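Local coordinates for protein beta subunit of a putative Aromatic-ring-hydroxylating dioxygenase (Novosphingobium aromaticivorans DSM 12444, PDB 3EBY) that is probably the non-catalytic beta subunit of an aromatic-ring-hydroxylating dioxygenase, an NTF2-like protein that assembles as a trimer in the crystal, at residues A[25-30]-A[88-93]; A[33-38]-A[68-73]; A[75-80]-A[157-162]; A[109-114]-A[128-133]. All coordinates share one frame; numbering follows the deposited sequence. Where two conformers were deposited one is given.

Contact 1 (A[25-30]-A[88-93]); sequences LCLDDD and NRHLIG
Asp-28 OD2 is gripped by two donors: the backbone N of His-90, which reaches Asp-28 OD2 at 2.7 Å in a nearly straight bond (173°), and a water that also donates to His-90 O. The other oxygen, Asp-28 OD1, receives the ring nitrogen ND1 of His-90 at 2.6 Å. Both N-H groups come in on the syn side, each tilted some 25-27° from the carboxylate plane, so one carboxylate clasps His-90 by main chain and ring together. Asp-28 OD1 lies in the imidazole plane at the ring edge, fixing the ring's rotation; Ile-163 O takes the NE2 end. CB of Leu-27 packs obliquely on CE1 of His-90 at 3.9 Å. Arg-89 folds back through bends at chi2 and chi3, bringing one guanidinium face over Asp-28 CB. Arg-89 NH1 lies 3.6 Å from Asp-28 OD2, a long salt bridge of charges alone, and hydrogen-bonds to Ser-110 of the second subunit. Waters link Leu-27 O to Asn-88 ND2 and Asp-28 O to Asn-88 N, while Asn-88 OD1 is hydrogen-bonded to Gln-115. Asp-28 and His-90 form a buried His-carboxylate hydrogen bond, here joining the C-terminal end of helix 8-28 to sheet strand 87-101 in an NTF2-like alpha-plus-beta fold.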
loop_
_atom_site.group_PDB
_atom_site.type_symbol
_atom_site.label_atom_id
_atom_site.label_comp_id
_atom_site.label_asym_id
_atom_site.label_seq_id
_atom_site.Cartn_x
_atom_site.Cartn_y
_atom_site.Cartn_z
ATOM N N LEU A 25 12.202 0.473 1.784
ATOM C CA LEU A 25 13.115 0.532 0.621
ATOM C C LEU A 25 14.537 0.099 1.001
ATOM O O LEU A 25 15.203 -0.580 0.223
ATOM C CB LEU A 25 13.124 1.918 -0.028
ATOM C CG LEU A 25 12.023 2.125 -1.096
ATOM C CD1 LEU A 25 12.068 3.550 -1.628
ATOM C CD2 LEU A 25 12.158 1.115 -2.243
ATOM N N CYS A 26 14.972 0.460 2.210
ATOM C CA CYS A 26 16.276 0.037 2.743
ATOM C C CYS A 26 16.404 -1.498 2.718
ATOM O O CYS A 26 17.369 -2.042 2.155
ATOM C CB CYS A 26 16.439 0.614 4.175
ATOM S SG CYS A 26 17.498 -0.279 5.209
ATOM N N LEU A 27 15.381 -2.198 3.200
ATOM C CA LEU A 27 15.409 -3.662 3.219
ATOM C C LEU A 27 15.271 -4.270 1.813
ATOM O O LEU A 27 16.022 -5.185 1.449
ATOM C CB LEU A 27 14.327 -4.234 4.165
ATOM C CG LEU A 27 14.590 -3.904 5.659
ATOM C CD1 LEU A 27 13.362 -4.283 6.575
ATOM C CD2 LEU A 27 15.864 -4.572 6.106
ATOM N N ASP A 28 14.364 -3.713 1.012
ATOM C CA ASP A 28 14.101 -4.248 -0.328
ATOM C C ASP A 28 15.303 -4.067 -1.265
ATOM O O ASP A 28 15.563 -4.921 -2.110
ATOM C CB ASP A 28 12.901 -3.584 -0.930
ATOM C CG ASP A 28 11.610 -3.881 -0.167
ATOM O OD1 ASP A 28 11.592 -4.826 0.671
ATOM O OD2 ASP A 28 10.630 -3.152 -0.409
ATOM N N ASP A 29 16.031 -2.955 -1.087
ATOM C CA ASP A 29 17.220 -2.636 -1.880
ATOM C C ASP A 29 18.455 -3.438 -1.394
ATOM O O ASP A 29 19.557 -3.274 -1.945
ATOM C CB ASP A 29 17.554 -1.132 -1.769
ATOM C CG ASP A 29 16.647 -0.239 -2.593
ATOM O OD1 ASP A 29 15.907 -0.751 -3.458
ATOM O OD2 ASP A 29 16.772 1.012 -2.425
ATOM N N ASP A 30 18.283 -4.202 -0.313
ATOM C CA ASP A 30 19.384 -4.930 0.326
ATOM C C ASP A 30 20.473 -3.979 0.858
ATOM O O ASP A 30 21.656 -4.324 0.869
ATOM C CB ASP A 30 19.995 -5.938 -0.654
ATOM C CG ASP A 30 20.934 -6.919 0.026
ATOM O OD1 ASP A 30 20.560 -7.473 1.069
ATOM O OD2 ASP A 30 21.992 -7.189 -0.553
ATOM N N ASN A 88 12.913 -9.145 -2.181
ATOM C CA ASN A 88 11.816 -8.738 -1.320
ATOM C C ASN A 88 11.241 -7.415 -1.731
ATOM O O ASN A 88 11.953 -6.529 -2.219
ATOM C CB ASN A 88 12.271 -8.664 0.132
ATOM C CG ASN A 88 12.678 -10.012 0.678
ATOM O OD1 ASN A 88 11.904 -10.984 0.615
ATOM N ND2 ASN A 88 13.952 -10.132 1.046
ATOM N N ARG A 89 9.956 -7.244 -1.420
ATOM C CA ARG A 89 9.237 -6.041 -1.719
ATOM C C ARG A 89 8.263 -5.781 -0.569
ATOM O O ARG A 89 7.385 -6.602 -0.315
ATOM C CB ARG A 89 8.445 -6.252 -3.013
ATOM C CG ARG A 89 7.688 -5.076 -3.482
ATOM C CD ARG A 89 8.613 -3.956 -3.745
ATOM N NE ARG A 89 9.762 -4.375 -4.546
ATOM C CZ ARG A 89 10.882 -3.671 -4.628
ATOM N NH1 ARG A 89 11.010 -2.551 -3.950
ATOM N NH2 ARG A 89 11.859 -4.071 -5.403
ATOM N N HIS A 90 8.406 -4.636 0.094
ATOM C CA HIS A 90 7.462 -4.208 1.157
ATOM C C HIS A 90 6.446 -3.214 0.586
ATOM O O HIS A 90 6.817 -2.262 -0.135
ATOM C CB HIS A 90 8.194 -3.455 2.285
ATOM C CG HIS A 90 8.978 -4.318 3.224
ATOM N ND1 HIS A 90 10.158 -4.930 2.857
ATOM C CD2 HIS A 90 8.892 -4.453 4.576
ATOM C CE1 HIS A 90 10.682 -5.537 3.913
ATOM N NE2 HIS A 90 9.918 -5.287 4.967
ATOM N N LEU A 91 5.180 -3.412 0.933
ATOM C CA LEU A 91 4.214 -2.353 0.879
ATOM C C LEU A 91 3.735 -2.087 2.307
ATOM O O LEU A 91 3.278 -2.995 3.006
ATOM C CB LEU A 91 3.035 -2.654 -0.060
ATOM C CG LEU A 91 3.318 -2.744 -1.579
ATOM C CD1 LEU A 91 2.018 -3.152 -2.271
ATOM C CD2 LEU A 91 3.781 -1.419 -2.175
ATOM N N ILE A 92 3.862 -0.847 2.741
ATOM C CA ILE A 92 3.486 -0.453 4.088
ATOM C C ILE A 92 2.354 0.566 4.046
ATOM O O ILE A 92 2.417 1.597 3.340
ATOM C CB ILE A 92 4.733 0.109 4.869
ATOM C CG1 ILE A 92 5.892 -0.908 4.772
ATOM C CG2 ILE A 92 4.375 0.416 6.324
ATOM C CD1 ILE A 92 7.270 -0.387 5.294
ATOM N N GLY A 93 1.308 0.288 4.808
ATOM C CA GLY A 93 0.196 1.206 4.906
ATOM C C GLY A 93 0.529 2.489 5.638
ATOM O O GLY A 93 1.546 2.585 6.354
HETATM O O HOH W 1 15.632 -7.987 1.260
HETATM O O HOH W 2 9.232 -0.927 0.099
HETATM O O HOH W 3 15.335 -7.633 -1.652
HETATM O O HOH W 4 13.796 -2.346 -4.182
#

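Contact 2 (A[33-38]-A[68-73]); sequences EQWPTL and GMLADR
CG of Trp-35 stands anti to its backbone N (chi1 173°), and this swings the six-membered part of the indole out to Leu-70; on the helix, Leu-70 has CG anti to its carbonyl carbon (chi1 -58°), which spreads its two methyls between Trp-35 and Pro-36. Leu-70 CD2 takes the indole, lying 3.6 Å from Trp-35 CH2, with the leucine side chain set roughly perpendicular to that of the tryptophan. Leu-70 CD1 goes to the proline, 3.9 Å from Pro-36 CA. CB of Leu-70 fills the corner between them, 3.9 Å from Pro-36 CB and as far from Trp-35 CZ3. The side chains of Pro-36 and Leu-70 run alongside each other, pointing opposite ways, and Pro-36 CG continues to the backbone N of Ala-71, 4.2 Å away. One turn further along the helix, the aliphatic CD of Arg-73 makes a looser approach to Trp-35 CH2 at 4.5 Å.

Segment 33-38 coils like a helix but lacks a helix's regular bonds, and Thr-37 OG1 steadies it by donating to Gln-34 O at 2.6 Å, in the carbonyl plane. The indole is held from other directions too: Tyr-23 OH hydrogen-bonds NE1, while Phe-39 and Tyr-45 meet the ring edge-to-face. Leu-70 also packs against Cys-43, Tyr-45 and Cys-64, so helix 67-79 is pressed onto the neighbouring strands. Between the two segments the side chains meet through apolar groups, partly against the helix backbone: their union rests on the fit of Leu-70 against indole and proline, and the one polar atom of the indole is satisfied by Tyr-23.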
loop_
_atom_site.group_PDB
_atom_site.type_symbol
_atom_site.label_atom_id
_atom_site.label_comp_id
_atom_site.label_asym_id
_atom_site.label_seq_id
_atom_site.Cartn_x
_atom_site.Cartn_y
_atom_site.Cartn_z
ATOM N N GLU A 33 22.958 -2.637 5.897
ATOM C CA GLU A 33 23.783 -1.853 6.827
ATOM C C GLU A 33 23.064 -0.597 7.369
ATOM O O GLU A 33 23.398 -0.113 8.444
ATOM C CB GLU A 33 25.101 -1.459 6.167
ATOM C CG GLU A 33 26.088 -2.590 6.025
ATOM C CD GLU A 33 25.818 -3.511 4.843
ATOM O OE1 GLU A 33 24.944 -3.189 3.986
ATOM O OE2 GLU A 33 26.490 -4.574 4.775
ATOM N N GLN A 34 22.117 -0.052 6.609
ATOM C CA GLN A 34 21.355 1.121 7.060
ATOM C C GLN A 34 20.315 0.757 8.128
ATOM O O GLN A 34 19.922 1.598 8.934
ATOM C CB GLN A 34 20.634 1.812 5.872
ATOM C CG GLN A 34 19.792 3.083 6.293
ATOM C CD GLN A 34 18.962 3.726 5.128
ATOM O OE1 GLN A 34 18.773 3.123 4.073
ATOM N NE2 GLN A 34 18.401 4.893 5.384
ATOM N N TRP A 35 19.891 -0.505 8.135
ATOM C CA TRP A 35 18.738 -0.924 8.933
ATOM C C TRP A 35 18.932 -0.695 10.455
ATOM O O TRP A 35 18.049 -0.113 11.093
ATOM C CB TRP A 35 18.341 -2.380 8.594
ATOM C CG TRP A 35 17.267 -2.980 9.489
ATOM C CD1 TRP A 35 15.920 -2.699 9.468
ATOM C CD2 TRP A 35 17.432 -4.069 10.397
ATOM N NE1 TRP A 35 15.255 -3.498 10.373
ATOM C CE2 TRP A 35 16.160 -4.350 10.957
ATOM C CE3 TRP A 35 18.539 -4.825 10.811
ATOM C CZ2 TRP A 35 15.966 -5.347 11.917
ATOM C CZ3 TRP A 35 18.350 -5.810 11.769
ATOM C CH2 TRP A 35 17.055 -6.093 12.280
ATOM N N PRO A 36 20.093 -1.106 11.020
ATOM C CA PRO A 36 20.288 -0.882 12.462
ATOM C C PRO A 36 20.302 0.614 12.841
ATOM O O PRO A 36 19.870 0.961 13.918
ATOM C CB PRO A 36 21.642 -1.561 12.749
ATOM C CG PRO A 36 21.815 -2.558 11.637
ATOM C CD PRO A 36 21.189 -1.919 10.447
ATOM N N THR A 37 20.717 1.480 11.903
ATOM C CA THR A 37 20.785 2.933 12.158
ATOM C C THR A 37 19.414 3.600 12.338
ATOM O O THR A 37 19.324 4.740 12.835
ATOM C CB THR A 37 21.569 3.699 11.040
ATOM O OG1 THR A 37 20.763 3.861 9.871
ATOM C CG2 THR A 37 22.915 2.999 10.712
ATOM N N LEU A 38 18.361 2.904 11.938
ATOM C CA LEU A 38 16.972 3.416 12.018
ATOM C C LEU A 38 16.384 3.250 13.427
ATOM O O LEU A 38 15.268 3.678 13.703
ATOM C CB LEU A 38 16.086 2.705 10.992
ATOM C CG LEU A 38 16.635 2.722 9.558
ATOM C CD1 LEU A 38 15.681 2.021 8.571
ATOM C CD2 LEU A 38 16.889 4.191 9.114
ATOM N N GLY A 68 23.298 -3.771 19.060
ATOM C CA GLY A 68 24.347 -4.755 18.831
ATOM C C GLY A 68 23.814 -6.037 18.223
ATOM O O GLY A 68 24.431 -6.600 17.303
HETATM N N MSE A 69 22.634 -6.467 18.679
HETATM C CA MSE A 69 21.976 -7.638 18.115
HETATM C C MSE A 69 21.465 -7.399 16.675
HETATM O O MSE A 69 21.561 -8.292 15.837
HETATM C CB MSE A 69 20.841 -8.130 19.032
HETATM C CG MSE A 69 21.325 -8.635 20.376
HETATM SE SE MSE A 69 19.987 -9.634 21.373
HETATM C CE MSE A 69 19.696 -11.065 20.221
ATOM N N LEU A 70 20.957 -6.188 16.386
ATOM C CA LEU A 70 20.580 -5.817 15.021
ATOM C C LEU A 70 21.802 -5.955 14.094
ATOM O O LEU A 70 21.723 -6.564 13.013
ATOM C CB LEU A 70 20.072 -4.363 14.961
ATOM C CG LEU A 70 18.876 -3.932 15.819
ATOM C CD1 LEU A 70 18.561 -2.437 15.583
ATOM C CD2 LEU A 70 17.645 -4.804 15.552
ATOM N N ALA A 71 22.916 -5.363 14.525
ATOM C CA ALA A 71 24.146 -5.355 13.741
ATOM C C ALA A 71 24.682 -6.760 13.582
ATOM O O ALA A 71 25.145 -7.122 12.503
ATOM C CB ALA A 71 25.190 -4.450 14.380
ATOM N N ASP A 72 24.577 -7.570 14.634
ATOM C CA ASP A 72 25.015 -8.971 14.565
ATOM C C ASP A 72 24.286 -9.709 13.448
ATOM O O ASP A 72 24.890 -10.518 12.743
ATOM C CB ASP A 72 24.771 -9.710 15.874
ATOM C CG ASP A 72 25.759 -9.332 16.977
ATOM O OD1 ASP A 72 26.824 -8.757 16.683
ATOM O OD2 ASP A 72 25.452 -9.669 18.148
ATOM N N ARG A 73 22.990 -9.450 13.306
ATOM C CA ARG A 73 22.208 -10.071 12.229
ATOM C C ARG A 73 22.697 -9.645 10.830
ATOM O O ARG A 73 22.826 -10.475 9.935
ATOM C CB ARG A 73 20.705 -9.760 12.404
ATOM C CG ARG A 73 19.827 -10.364 11.319
ATOM C CD ARG A 73 18.343 -10.327 11.737
ATOM N NE ARG A 73 18.028 -11.314 12.772
ATOM C CZ ARG A 73 17.927 -12.632 12.548
ATOM N NH1 ARG A 73 17.977 -13.114 11.308
ATOM N NH2 ARG A 73 17.683 -13.459 13.548
#

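Contact 3 (A[75-80]-A[157-162]); sequences VALRKA and TLLATP
Leu-77 projects from helix 67-79 and spreads its two methyls along the chain ahead of the C-terminus. Leu-77 CD2 lies against the backbone of Leu-159, 3.3 Å from Leu-159 O, and meets Leu-159 CB at 3.9 Å. Leu-77 CD1 points further along the segment, 3.7 Å from Ala-160 O and 4.1 Å from Pro-162 CD. With CG anti to the carbonyl carbon (chi1 -70°), the leucine sets its fork across four consecutive residues. Leu-159 answers in the reverse direction: Leu-159 CD1 sits against the end of the helix, 3.2 Å from Ala-80 O and 3.7 Å from Ala-80 CB, while Leu-159 CD2 comes to 3.9 Å from Ala-76 O. An alanine in place of Leu-77 would remove both methyls and would probably leave a gap beside Ala-160 and Pro-162, with Leu-159 more free to shift.

Leu-159 has positive phi and psi (50° and 49°), a left-handed conformation consistent with the bend that brings the segment to the helix. Outside this first shell, Arg-73, one turn back from Leu-77, gives a weak hydrogen bond to Ala-160 O. On another flank of the helix Arg-78 forms salt bridges with Glu-33 and Asp-30, while Pro-162 rests on Trp-35 and Leu-77 on Leu-32. Across the two segments the contact consists of methyl and methylene groups against backbone and one another, so shape rather than directed bonding sets the fit at this partly exposed edge.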
loop_
_atom_site.group_PDB
_atom_site.type_symbol
_atom_site.label_atom_id
_atom_site.label_comp_id
_atom_site.label_asym_id
_atom_site.label_seq_id
_atom_site.Cartn_x
_atom_site.Cartn_y
_atom_site.Cartn_z
ATOM N N VAL A 75 25.669 -8.467 9.934
ATOM C CA VAL A 75 27.001 -9.096 9.772
ATOM C C VAL A 75 26.893 -10.575 9.368
ATOM O O VAL A 75 27.573 -11.029 8.442
ATOM C CB VAL A 75 27.841 -8.969 11.050
ATOM C CG1 VAL A 75 29.062 -9.916 10.999
ATOM C CG2 VAL A 75 28.277 -7.506 11.264
ATOM N N ALA A 76 26.054 -11.325 10.072
ATOM C CA ALA A 76 25.858 -12.735 9.771
ATOM C C ALA A 76 25.260 -12.946 8.356
ATOM O O ALA A 76 25.645 -13.871 7.649
ATOM C CB ALA A 76 24.968 -13.380 10.828
ATOM N N LEU A 77 24.296 -12.110 7.974
ATOM C CA LEU A 77 23.672 -12.202 6.654
ATOM C C LEU A 77 24.695 -11.929 5.536
ATOM O O LEU A 77 24.690 -12.596 4.495
ATOM C CB LEU A 77 22.489 -11.219 6.553
ATOM C CG LEU A 77 21.257 -11.575 7.403
ATOM C CD1 LEU A 77 20.127 -10.575 7.206
ATOM C CD2 LEU A 77 20.771 -12.946 7.107
ATOM N N ARG A 78 25.588 -10.983 5.770
ATOM C CA ARG A 78 26.689 -10.727 4.825
ATOM C C ARG A 78 27.700 -11.880 4.794
ATOM O O ARG A 78 28.163 -12.277 3.731
ATOM C CB ARG A 78 27.418 -9.439 5.197
ATOM C CG ARG A 78 26.569 -8.182 5.138
ATOM C CD ARG A 78 25.714 -8.180 3.934
ATOM N NE ARG A 78 25.164 -6.864 3.635
ATOM C CZ ARG A 78 24.235 -6.662 2.714
ATOM N NH1 ARG A 78 23.704 -7.696 2.083
ATOM N NH2 ARG A 78 23.807 -5.434 2.449
ATOM N N LYS A 79 28.095 -12.354 5.962
ATOM C CA LYS A 79 29.094 -13.406 6.060
ATOM C C LYS A 79 28.605 -14.702 5.404
ATOM O O LYS A 79 29.330 -15.314 4.624
ATOM C CB LYS A 79 29.452 -13.656 7.529
ATOM C CG LYS A 79 30.763 -14.366 7.736
ATOM C CD LYS A 79 31.200 -14.285 9.198
ATOM N N ALA A 80 27.378 -15.117 5.717
ATOM C CA ALA A 80 26.856 -16.379 5.204
ATOM C C ALA A 80 25.831 -16.093 4.135
ATOM O O ALA A 80 24.681 -16.489 4.261
ATOM C CB ALA A 80 26.238 -17.214 6.346
ATOM N N THR A 157 13.612 -19.278 9.159
ATOM C CA THR A 157 14.229 -19.437 10.467
ATOM C C THR A 157 15.757 -19.536 10.404
ATOM O O THR A 157 16.421 -19.540 11.454
ATOM C CB THR A 157 13.672 -20.656 11.227
ATOM O OG1 THR A 157 13.989 -21.872 10.519
ATOM C CG2 THR A 157 12.148 -20.528 11.404
ATOM N N LEU A 158 16.318 -19.563 9.185
ATOM C CA LEU A 158 17.782 -19.541 9.008
ATOM C C LEU A 158 18.160 -18.341 8.148
ATOM O O LEU A 158 17.611 -18.148 7.042
ATOM C CB LEU A 158 18.285 -20.850 8.351
ATOM C CG LEU A 158 19.805 -20.961 8.076
ATOM C CD1 LEU A 158 20.575 -21.052 9.397
ATOM C CD2 LEU A 158 20.125 -22.167 7.181
ATOM N N LEU A 159 19.062 -17.511 8.670
ATOM C CA LEU A 159 19.572 -16.332 7.919
ATOM C C LEU A 159 18.425 -15.502 7.342
ATOM O O LEU A 159 18.454 -15.091 6.167
ATOM C CB LEU A 159 20.556 -16.781 6.817
ATOM C CG LEU A 159 21.852 -17.430 7.330
ATOM C CD1 LEU A 159 22.644 -18.071 6.191
ATOM C CD2 LEU A 159 22.718 -16.457 8.136
ATOM N N ALA A 160 17.449 -15.201 8.204
ATOM C CA ALA A 160 16.259 -14.475 7.823
ATOM C C ALA A 160 16.535 -12.963 7.661
ATOM O O ALA A 160 17.140 -12.327 8.532
ATOM C CB ALA A 160 15.145 -14.714 8.874
ATOM N N THR A 161 16.107 -12.383 6.546
ATOM C CA THR A 161 16.203 -10.936 6.395
ATOM C C THR A 161 15.092 -10.281 7.248
ATOM O O THR A 161 14.007 -10.853 7.416
ATOM C CB THR A 161 16.104 -10.480 4.903
ATOM O OG1 THR A 161 14.951 -11.068 4.290
ATOM C CG2 THR A 161 17.358 -10.883 4.130
ATOM N N PRO A 162 15.387 -9.126 7.856
ATOM C CA PRO A 162 14.395 -8.453 8.696
ATOM C C PRO A 162 13.094 -8.098 7.974
ATOM O O PRO A 162 13.086 -7.922 6.731
ATOM C CB PRO A 162 15.130 -7.187 9.167
ATOM C CG PRO A 162 16.595 -7.530 9.027
ATOM C CD PRO A 162 16.663 -8.382 7.823
#

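Contact 4 (A[109-114]-A[128-133]); sequences ASYVVF and GKYVDR
This contact belongs to a beta hairpin, strands 104-116 and 122-135 of the central sheet, running antiparallel with a strong twist. Ala-109 and Tyr-130 are a hydrogen-bonded pair, Tyr-130 N giving the shorter bond to Ala-109 O at 2.7 Å. Ser-110 and Lys-129 form the non-hydrogen-bonded pair between it and the next, where Tyr-111 N bonds Gly-128 O and Gly-128 N bonds Tyr-111 O, each at 3.0 Å. Chi1 of 73° places CG of Tyr-111 between its backbone N and carbonyl carbon, which lays the ring over Gly-128: Gly-128 CA is 4.0 Å from the Tyr-111 ring centroid in a CH-pi contact. Tyr-130 stacks on the Tyr-111 ring, centroids 4.4 Å apart and planes at 29°, with Tyr-111 CD2 over the centre of the Tyr-130 ring. Tyr-111 OH hydrogen-bonds Asn-126, and that of Tyr-130 bonds Ile-163 O. A serine replacing Tyr-111 would probably uncover one face of the Tyr-130 ring and leave Asn-126 without its hydroxyl partner. Lys-129 NZ forms salt bridges with Glu-108 and with Asp-29 of the third subunit. Strand 87-101 flanks the hairpin through backbone bonds to Ser-110, Val-112 and Phe-114, and strand 142-150 borders its other side.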
loop_
_atom_site.group_PDB
_atom_site.type_symbol
_atom_site.label_atom_id
_atom_site.label_comp_id
_atom_site.label_asym_id
_atom_site.label_seq_id
_atom_site.Cartn_x
_atom_site.Cartn_y
_atom_site.Cartn_z
ATOM N N ALA A 109 1.098 0.312 11.745
ATOM C CA ALA A 109 0.924 0.343 10.291
ATOM C C ALA A 109 0.905 -1.076 9.742
ATOM O O ALA A 109 1.745 -1.907 10.124
ATOM C CB ALA A 109 2.047 1.161 9.645
ATOM N N SER A 110 -0.073 -1.374 8.883
ATOM C CA SER A 110 -0.144 -2.656 8.213
ATOM C C SER A 110 0.959 -2.755 7.188
ATOM O O SER A 110 1.399 -1.752 6.655
ATOM C CB SER A 110 -1.498 -2.864 7.512
ATOM O OG SER A 110 -2.518 -2.997 8.491
ATOM N N TYR A 111 1.411 -3.973 6.944
ATOM C CA TYR A 111 2.429 -4.250 5.918
ATOM C C TYR A 111 2.249 -5.631 5.286
ATOM O O TYR A 111 1.692 -6.556 5.892
ATOM C CB TYR A 111 3.855 -4.143 6.509
ATOM C CG TYR A 111 4.217 -5.318 7.423
ATOM C CD1 TYR A 111 4.597 -6.553 6.897
ATOM C CD2 TYR A 111 4.084 -5.213 8.806
ATOM C CE1 TYR A 111 4.863 -7.639 7.738
ATOM C CE2 TYR A 111 4.297 -6.337 9.652
ATOM C CZ TYR A 111 4.677 -7.531 9.104
ATOM O OH TYR A 111 4.851 -8.650 9.907
ATOM N N VAL A 112 2.754 -5.754 4.067
ATOM C CA VAL A 112 2.916 -7.048 3.432
ATOM C C VAL A 112 4.261 -7.063 2.784
ATOM O O VAL A 112 4.634 -6.106 2.094
ATOM C CB VAL A 112 1.819 -7.374 2.414
ATOM C CG1 VAL A 112 2.115 -8.728 1.753
ATOM C CG2 VAL A 112 0.430 -7.424 3.109
ATOM N N VAL A 113 5.004 -8.141 3.022
ATOM C CA VAL A 113 6.264 -8.383 2.358
ATOM C C VAL A 113 6.018 -9.462 1.306
ATOM O O VAL A 113 5.485 -10.543 1.613
ATOM C CB VAL A 113 7.394 -8.899 3.327
ATOM C CG1 VAL A 113 8.678 -9.130 2.522
ATOM C CG2 VAL A 113 7.608 -7.936 4.470
ATOM N N PHE A 114 6.305 -9.108 0.084
ATOM C CA PHE A 114 6.222 -10.008 -1.074
ATOM C C PHE A 114 7.636 -10.498 -1.413
ATOM O O PHE A 114 8.616 -9.751 -1.292
ATOM C CB PHE A 114 5.633 -9.265 -2.281
ATOM C CG PHE A 114 4.304 -8.618 -2.012
ATOM C CD1 PHE A 114 4.231 -7.352 -1.439
ATOM C CD2 PHE A 114 3.126 -9.299 -2.258
ATOM C CE1 PHE A 114 3.013 -6.772 -1.150
ATOM C CE2 PHE A 114 1.889 -8.717 -1.957
ATOM C CZ PHE A 114 1.836 -7.474 -1.393
ATOM N N GLY A 128 1.345 -8.614 8.094
ATOM C CA GLY A 128 1.197 -8.291 9.527
ATOM C C GLY A 128 0.949 -6.822 9.768
ATOM O O GLY A 128 0.552 -6.106 8.852
ATOM N N LYS A 129 1.228 -6.364 10.988
ATOM C CA LYS A 129 1.260 -4.963 11.275
ATOM C C LYS A 129 2.430 -4.639 12.196
ATOM O O LYS A 129 2.861 -5.497 12.995
ATOM C CB LYS A 129 -0.041 -4.471 11.892
ATOM C CG LYS A 129 -0.306 -4.951 13.286
ATOM C CD LYS A 129 -1.467 -4.183 13.901
ATOM C CE LYS A 129 -1.862 -4.764 15.236
ATOM N NZ LYS A 129 -2.911 -3.900 15.930
ATOM N N TYR A 130 3.051 -3.502 11.927
ATOM C CA TYR A 130 4.042 -2.924 12.859
ATOM C C TYR A 130 3.327 -2.247 14.024
ATOM O O TYR A 130 2.394 -1.465 13.813
ATOM C CB TYR A 130 4.930 -1.886 12.147
ATOM C CG TYR A 130 5.697 -2.385 10.944
ATOM C CD1 TYR A 130 6.588 -3.462 11.047
ATOM C CD2 TYR A 130 5.564 -1.763 9.701
ATOM C CE1 TYR A 130 7.400 -3.851 9.960
ATOM C CE2 TYR A 130 6.317 -2.182 8.576
ATOM C CZ TYR A 130 7.269 -3.176 8.717
ATOM O OH TYR A 130 7.986 -3.595 7.588
ATOM N N VAL A 131 3.789 -2.533 15.230
ATOM C CA VAL A 131 3.364 -1.829 16.460
ATOM C C VAL A 131 4.613 -1.175 17.047
ATOM O O VAL A 131 5.552 -1.866 17.497
ATOM C CB VAL A 131 2.731 -2.789 17.468
ATOM C CG1 VAL A 131 2.350 -2.057 18.755
ATOM C CG2 VAL A 131 1.485 -3.468 16.835
ATOM N N ASP A 132 4.640 0.151 16.997
ATOM C CA ASP A 132 5.869 0.903 17.182
ATOM C C ASP A 132 5.822 1.918 18.329
ATOM O O ASP A 132 4.759 2.499 18.644
ATOM C CB ASP A 132 6.204 1.683 15.900
ATOM C CG ASP A 132 6.371 0.799 14.693
ATOM O OD1 ASP A 132 6.999 -0.278 14.816
ATOM O OD2 ASP A 132 5.915 1.218 13.592
ATOM N N ARG A 133 7.003 2.160 18.892
ATOM C CA ARG A 133 7.272 3.325 19.732
ATOM C C ARG A 133 8.431 4.077 19.097
ATOM O O ARG A 133 9.526 3.515 18.920
ATOM C CB ARG A 133 7.657 2.912 21.156
ATOM C CG ARG A 133 6.585 2.117 21.859
ATOM C CD ARG A 133 6.839 1.987 23.360
ATOM N NE ARG A 133 7.908 1.045 23.681
ATOM C CZ ARG A 133 8.970 1.318 24.443
ATOM N NH1 ARG A 133 9.122 2.520 25.011
ATOM N NH2 ARG A 133 9.868 0.361 24.684
#

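How the contacts relate
Contacts 1, 2 and 4 are buried, whereas contact 3 lies at a partly exposed edge. Contacts 2 and 3 share helix 67-79, are joined between their segments by apolar side chains, and meet where Trp-35 CZ2 packs on Pro-162 CB at 3.4 Å. Contact 1 is built on side-chain charge and polarity; contact 4 combines main-chain bonds with aromatic stacking. These two reach adjacent strands, 87-101 and 104-116, and both lie at subunit interfaces, while no other chain touches contacts 2 and 3. Contacts 1 and 4 also meet directly, the His-90 ring packing against Tyr-130 and Val-113. Contacts 3 and 4 do not touch, their centres being about 21 Å apart.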